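PDB 6I20: Aureochrome1-like protein from Ochromonas danica, which probably senses blue light through the flavin mononucleotide held in its LOV-type PAS domain, as in other aureochromes, which are light-regulated transcription factors. Local coordinates for residues Thr80-Asn85 with Lys125-Asn130. Residues are numbered along the deposited sequence; the frame is centred on the assembly and turned at random.
Sequences TVVLLN and KAFLKN. With FMN (flavin mononucleotide), chain E.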
ATOM      1  N   THR A  80       2.376   7.807  -6.184  1.00 17.47           N
ATOM      2  CA  THR A  80       3.015   6.611  -6.690  1.00 17.74           C
ATOM      3  C   THR A  80       4.479   6.665  -6.245  1.00 17.14           C
ATOM      4  O   THR A  80       5.173   7.664  -6.495  1.00 17.85           O
ATOM      5  CB  THR A  80       3.014   6.583  -8.225  1.00 19.24           C
ATOM      6  OG1 THR A  80       1.688   6.774  -8.701  1.00 21.39           O
ATOM      7  CG2 THR A  80       3.540   5.265  -8.756  1.00 20.66           C
ATOM      8  N   VAL A  81       4.941   5.581  -5.650  1.00 16.47           N
ATOM      9  CA  VAL A  81       6.386   5.438  -5.336  1.00 18.00           C
ATOM     10  C   VAL A  81       6.823   4.042  -5.745  1.00 17.28           C
ATOM     11  O   VAL A  81       5.992   3.107  -5.877  1.00 19.55           O
ATOM     12  CB  VAL A  81       6.777   5.661  -3.848  1.00 20.79           C
ATOM     13  CG1 VAL A  81       6.453   7.066  -3.385  1.00 21.91           C
ATOM     14  CG2 VAL A  81       6.157   4.606  -2.969  1.00 20.83           C
ATOM     15  N   VAL A  82       8.114   3.886  -5.947  1.00 17.75           N
ATOM     16  CA  VAL A  82       8.695   2.557  -6.104  1.00 18.06           C
ATOM     17  C   VAL A  82       9.682   2.414  -4.948  1.00 18.40           C
ATOM     18  O   VAL A  82      10.554   3.269  -4.772  1.00 19.27           O
ATOM     19  CB  VAL A  82       9.384   2.355  -7.467  1.00 19.96           C
ATOM     20  CG1 VAL A  82      10.135   1.042  -7.498  1.00 21.89           C
ATOM     21  CG2 VAL A  82       8.309   2.350  -8.551  1.00 20.66           C
ATOM     22  N   LEU A  83       9.528   1.347  -4.192  1.00 16.88           N
ATOM     23  CA  LEU A  83      10.426   1.126  -3.043  1.00 17.16           C
ATOM     24  C   LEU A  83      10.614  -0.345  -2.789  1.00 17.44           C
ATOM     25  O   LEU A  83       9.807  -1.182  -3.165  1.00 17.19           O
ATOM     26  CB  LEU A  83       9.928   1.875  -1.807  1.00 17.25           C
ATOM     27  CG  LEU A  83       8.856   1.240  -0.935  1.00 16.47           C
ATOM     28  CD1 LEU A  83       8.571   2.124   0.290  1.00 17.92           C
ATOM     29  CD2 LEU A  83       7.538   0.994  -1.658  1.00 17.14           C
ATOM     30  N   LEU A  84      11.722  -0.647  -2.090  1.00 17.18           N
ATOM     31  CA  LEU A  84      12.039  -2.024  -1.755  1.00 17.56           C
ATOM     32  C   LEU A  84      11.249  -2.470  -0.537  1.00 17.11           C
ATOM     33  O   LEU A  84      11.228  -1.768   0.476  1.00 16.60           O
ATOM     34  CB  LEU A  84      13.538  -2.145  -1.501  1.00 19.67           C
ATOM     35  CG  LEU A  84      14.057  -3.586  -1.487  1.00 21.39           C
ATOM     36  CD1 LEU A  84      14.117  -4.173  -2.896  1.00 23.27           C
ATOM     37  CD2 LEU A  84      15.431  -3.667  -0.812  1.00 23.72           C
ATOM     38  N   ASN A  85      10.604  -3.615  -0.654  1.00 15.53           N
ATOM     39  CA  ASN A  85       9.848  -4.185   0.450  1.00 14.92           C
ATOM     40  C   ASN A  85      10.333  -5.621   0.692  1.00 15.90           C
ATOM     41  O   ASN A  85      11.062  -6.216  -0.093  1.00 17.67           O
ATOM     42  CB  ASN A  85       8.341  -4.197   0.155  1.00 14.90           C
ATOM     43  CG  ASN A  85       7.611  -2.908   0.453  1.00 15.24           C
ATOM     44  OD1 ASN A  85       6.378  -2.887   0.209  1.00 15.28           O
ATOM     45  ND2 ASN A  85       8.234  -1.887   1.032  1.00 15.25           N
ATOM     46  N   LYS A 125      14.768   0.735 -11.341  1.00 28.95           N
ATOM     47  CA  LYS A 125      15.855   1.702 -11.560  1.00 30.75           C
ATOM     48  C   LYS A 125      15.472   2.767 -12.586  1.00 30.73           C
ATOM     49  O   LYS A 125      15.740   3.971 -12.389  1.00 32.14           O
ATOM     50  CB  LYS A 125      17.149   1.010 -11.962  1.00 34.34           C
ATOM     51  CG  LYS A 125      17.772   0.090 -10.913  1.00 36.13           C
ATOM     52  CD  LYS A 125      17.902   0.662  -9.484  1.00 36.13           C
ATOM     53  CE  LYS A 125      16.862   0.150  -8.501  1.00 34.64           C
ATOM     54  NZ  LYS A 125      17.148  -1.291  -8.278  1.00 37.25           N
ATOM     55  N   ALA A 126      14.790   2.343 -13.637  1.00 31.61           N
ATOM     56  CA  ALA A 126      14.325   3.280 -14.670  1.00 31.78           C
ATOM     57  C   ALA A 126      13.265   4.244 -14.111  1.00 28.62           C
ATOM     58  O   ALA A 126      13.303   5.437 -14.382  1.00 30.30           O
ATOM     59  CB  ALA A 126      13.754   2.536 -15.876  1.00 33.22           C
ATOM     60  N   PHE A 127      12.366   3.724 -13.273  1.00 27.55           N
ATOM     61  CA  PHE A 127      11.333   4.551 -12.674  1.00 27.04           C
ATOM     62  C   PHE A 127      11.973   5.630 -11.805  1.00 27.33           C
ATOM     63  O   PHE A 127      11.590   6.791 -11.861  1.00 27.01           O
ATOM     64  CB  PHE A 127      10.325   3.680 -11.894  1.00 25.54           C
ATOM     65  CG  PHE A 127       9.241   4.444 -11.186  1.00 25.22           C
ATOM     66  CD1 PHE A 127       9.489   5.142  -9.994  1.00 24.78           C
ATOM     67  CD2 PHE A 127       7.936   4.434 -11.671  1.00 27.56           C
ATOM     68  CE1 PHE A 127       8.502   5.849  -9.343  1.00 24.07           C
ATOM     69  CE2 PHE A 127       6.926   5.101 -11.000  1.00 27.13           C
ATOM     70  CZ  PHE A 127       7.202   5.833  -9.850  1.00 26.33           C
ATOM     71  N   LEU A 128      12.909   5.212 -10.941  1.00 26.94           N
ATOM     72  CA  LEU A 128      13.534   6.133 -10.020  1.00 27.26           C
ATOM     73  C   LEU A 128      14.371   7.194 -10.716  1.00 29.22           C
ATOM     74  O   LEU A 128      14.368   8.367 -10.333  1.00 30.81           O
ATOM     75  CB  LEU A 128      14.340   5.320  -8.984  1.00 27.76           C
ATOM     76  CG  LEU A 128      13.479   4.427  -8.059  1.00 26.70           C
ATOM     77  CD1 LEU A 128      14.363   3.425  -7.308  1.00 27.06           C
ATOM     78  CD2 LEU A 128      12.664   5.256  -7.092  1.00 26.64           C
ATOM     79  N   LYS A 129      15.005   6.812 -11.807  1.00 30.31           N
ATOM     80  CA  LYS A 129      15.733   7.759 -12.602  1.00 32.93           C
ATOM     81  C   LYS A 129      14.863   8.847 -13.247  1.00 32.90           C
ATOM     82  O   LYS A 129      15.245  10.025 -13.308  1.00 37.62           O
ATOM     83  CB  LYS A 129      16.509   7.012 -13.672  1.00 35.35           C
ATOM     84  CG  LYS A 129      17.671   7.806 -14.199  1.00 39.25           C
ATOM     85  CD  LYS A 129      18.701   6.864 -14.777  1.00 40.55           C
ATOM     86  CE  LYS A 129      18.348   6.590 -16.219  1.00 43.32           C
ATOM     87  NZ  LYS A 129      18.895   7.667 -17.086  1.00 45.61           N
ATOM     88  N   ASN A 130      13.680   8.426 -13.696  1.00 32.35           N
ATOM     89  CA  ASN A 130      12.724   9.300 -14.349  1.00 32.99           C
ATOM     90  C   ASN A 130      11.937  10.212 -13.408  1.00 29.42           C
ATOM     91  O   ASN A 130      11.380  11.201 -13.852  1.00 37.50           O
ATOM     92  CB  ASN A 130      11.726   8.482 -15.197  1.00 34.33           C
ATOM     93  CG  ASN A 130      10.902   9.354 -16.129  1.00 33.36           C
ATOM     94  OD1 ASN A 130      11.348  10.327 -16.560  1.00 45.48           O
ATOM     95  ND2 ASN A 130       9.665   8.985 -16.354  1.00 41.84           N
TER
HETATM   96  N1  FMN E 401       4.459   1.047   2.770  1.00 14.14           N
HETATM   97  C2  FMN E 401       5.163   0.074   2.152  1.00 15.04           C
HETATM   98  O2  FMN E 401       6.403   0.043   2.324  1.00 15.88           O
HETATM   99  N3  FMN E 401       4.592  -0.878   1.374  1.00 14.04           N
HETATM  100  C4  FMN E 401       3.247  -0.905   1.135  1.00 13.47           C
HETATM  101  O4  FMN E 401       2.764  -1.764   0.350  1.00 14.05           O
HETATM  102  C4A FMN E 401       2.452   0.079   1.790  1.00 12.54           C
HETATM  103  N5  FMN E 401       1.093   0.092   1.612  1.00 12.87           N
HETATM  104  C5A FMN E 401       0.393   1.101   2.186  1.00 12.63           C
HETATM  105  C6  FMN E 401      -1.007   1.167   2.010  1.00 12.73           C
HETATM  106  C7  FMN E 401      -1.756   2.153   2.562  1.00 13.05           C
HETATM  107  C7M FMN E 401      -3.281   2.213   2.319  1.00 14.11           C
HETATM  108  C8  FMN E 401      -1.140   3.175   3.363  1.00 14.41           C
HETATM  109  C8M FMN E 401      -1.951   4.276   3.964  1.00 15.82           C
HETATM  110  C9  FMN E 401       0.220   3.132   3.553  1.00 13.87           C
HETATM  111  C9A FMN E 401       1.012   2.149   2.976  1.00 13.55           C
HETATM  112  N10 FMN E 401       2.407   2.073   3.227  1.00 13.93           N
HETATM  113  C10 FMN E 401       3.120   1.098   2.592  1.00 13.77           C
HETATM  114  C1' FMN E 401       3.108   3.141   3.929  1.00 14.58           C
HETATM  115  C2' FMN E 401       3.226   2.981   5.448  1.00 14.93           C
HETATM  116  O2' FMN E 401       2.023   2.368   5.936  1.00 16.28           O
HETATM  117  C3' FMN E 401       3.387   4.352   6.087  1.00 18.57           C
HETATM  118  O3' FMN E 401       2.324   5.242   5.708  1.00 19.98           O
HETATM  119  C4' FMN E 401       4.708   5.033   5.807  1.00 21.25           C
HETATM  120  O4' FMN E 401       5.761   4.117   6.154  1.00 22.00           O
HETATM  121  C5' FMN E 401       4.865   6.318   6.688  1.00 23.93           C
HETATM  122  O5' FMN E 401       4.309   6.089   8.026  1.00 26.31           O
HETATM  123  P   FMN E 401       4.901   6.996   9.221  0.80 27.53           P
HETATM  124  O1P FMN E 401       4.252   6.519  10.462  0.80 27.92           O
HETATM  125  O2P FMN E 401       6.360   6.798   9.210  0.80 31.40           O
HETATM  126  O3P FMN E 401       4.504   8.411   8.820  0.80 31.28           O
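Phe127 reaches from the C-terminal helix 121-130 to the edge strand 79-86 and takes the methyl CG2 of Val82 over the centre of its ring. That carbon sits 3.4 Å from the ring centroid, 13° off the normal, a close CH-pi contact, and its nearest single ring atom is CD1. Phe127 has CG anti to the backbone N (chi1 178°), which carries the ring out to the strand. At the far end of the ring, CZ meets CG2 of Thr80 obliquely at 3.9 Å. An alanine in place of Phe127 would probably lose the cover over the Val82 methyl and the contact with Thr80 CG2, leaving a gap between helix and strand.

One residue on, Leu128 brings its CD2 methyl to 3.7 Å from the backbone O of Val82, and the same methyl lies 4.4 Å from CB of Val82. Val82 also touches Trp94 of the adjacent strand 92-103.

Val81 and Leu83 point away from the helix. Val81 packs on helix 63-75, whereas Leu83 brings CD1 near FMN O2. Farther along, Asn85 pairs with the isoalloxazine: its OD1 accepts an almost straight bond from N3 of FMN at 2.9 Å (177°), and its ND2 donates to FMN O2 at 3.0 Å. No hydrogen bond joins 125-130 to 80-85, so this C-terminal helix, which follows the last strand of the PAS sheet and probably corresponds to the start of the Jα helix of LOV proteins, rests here on van der Waals and CH-pi contacts, which lack the directionality of hydrogen bonds.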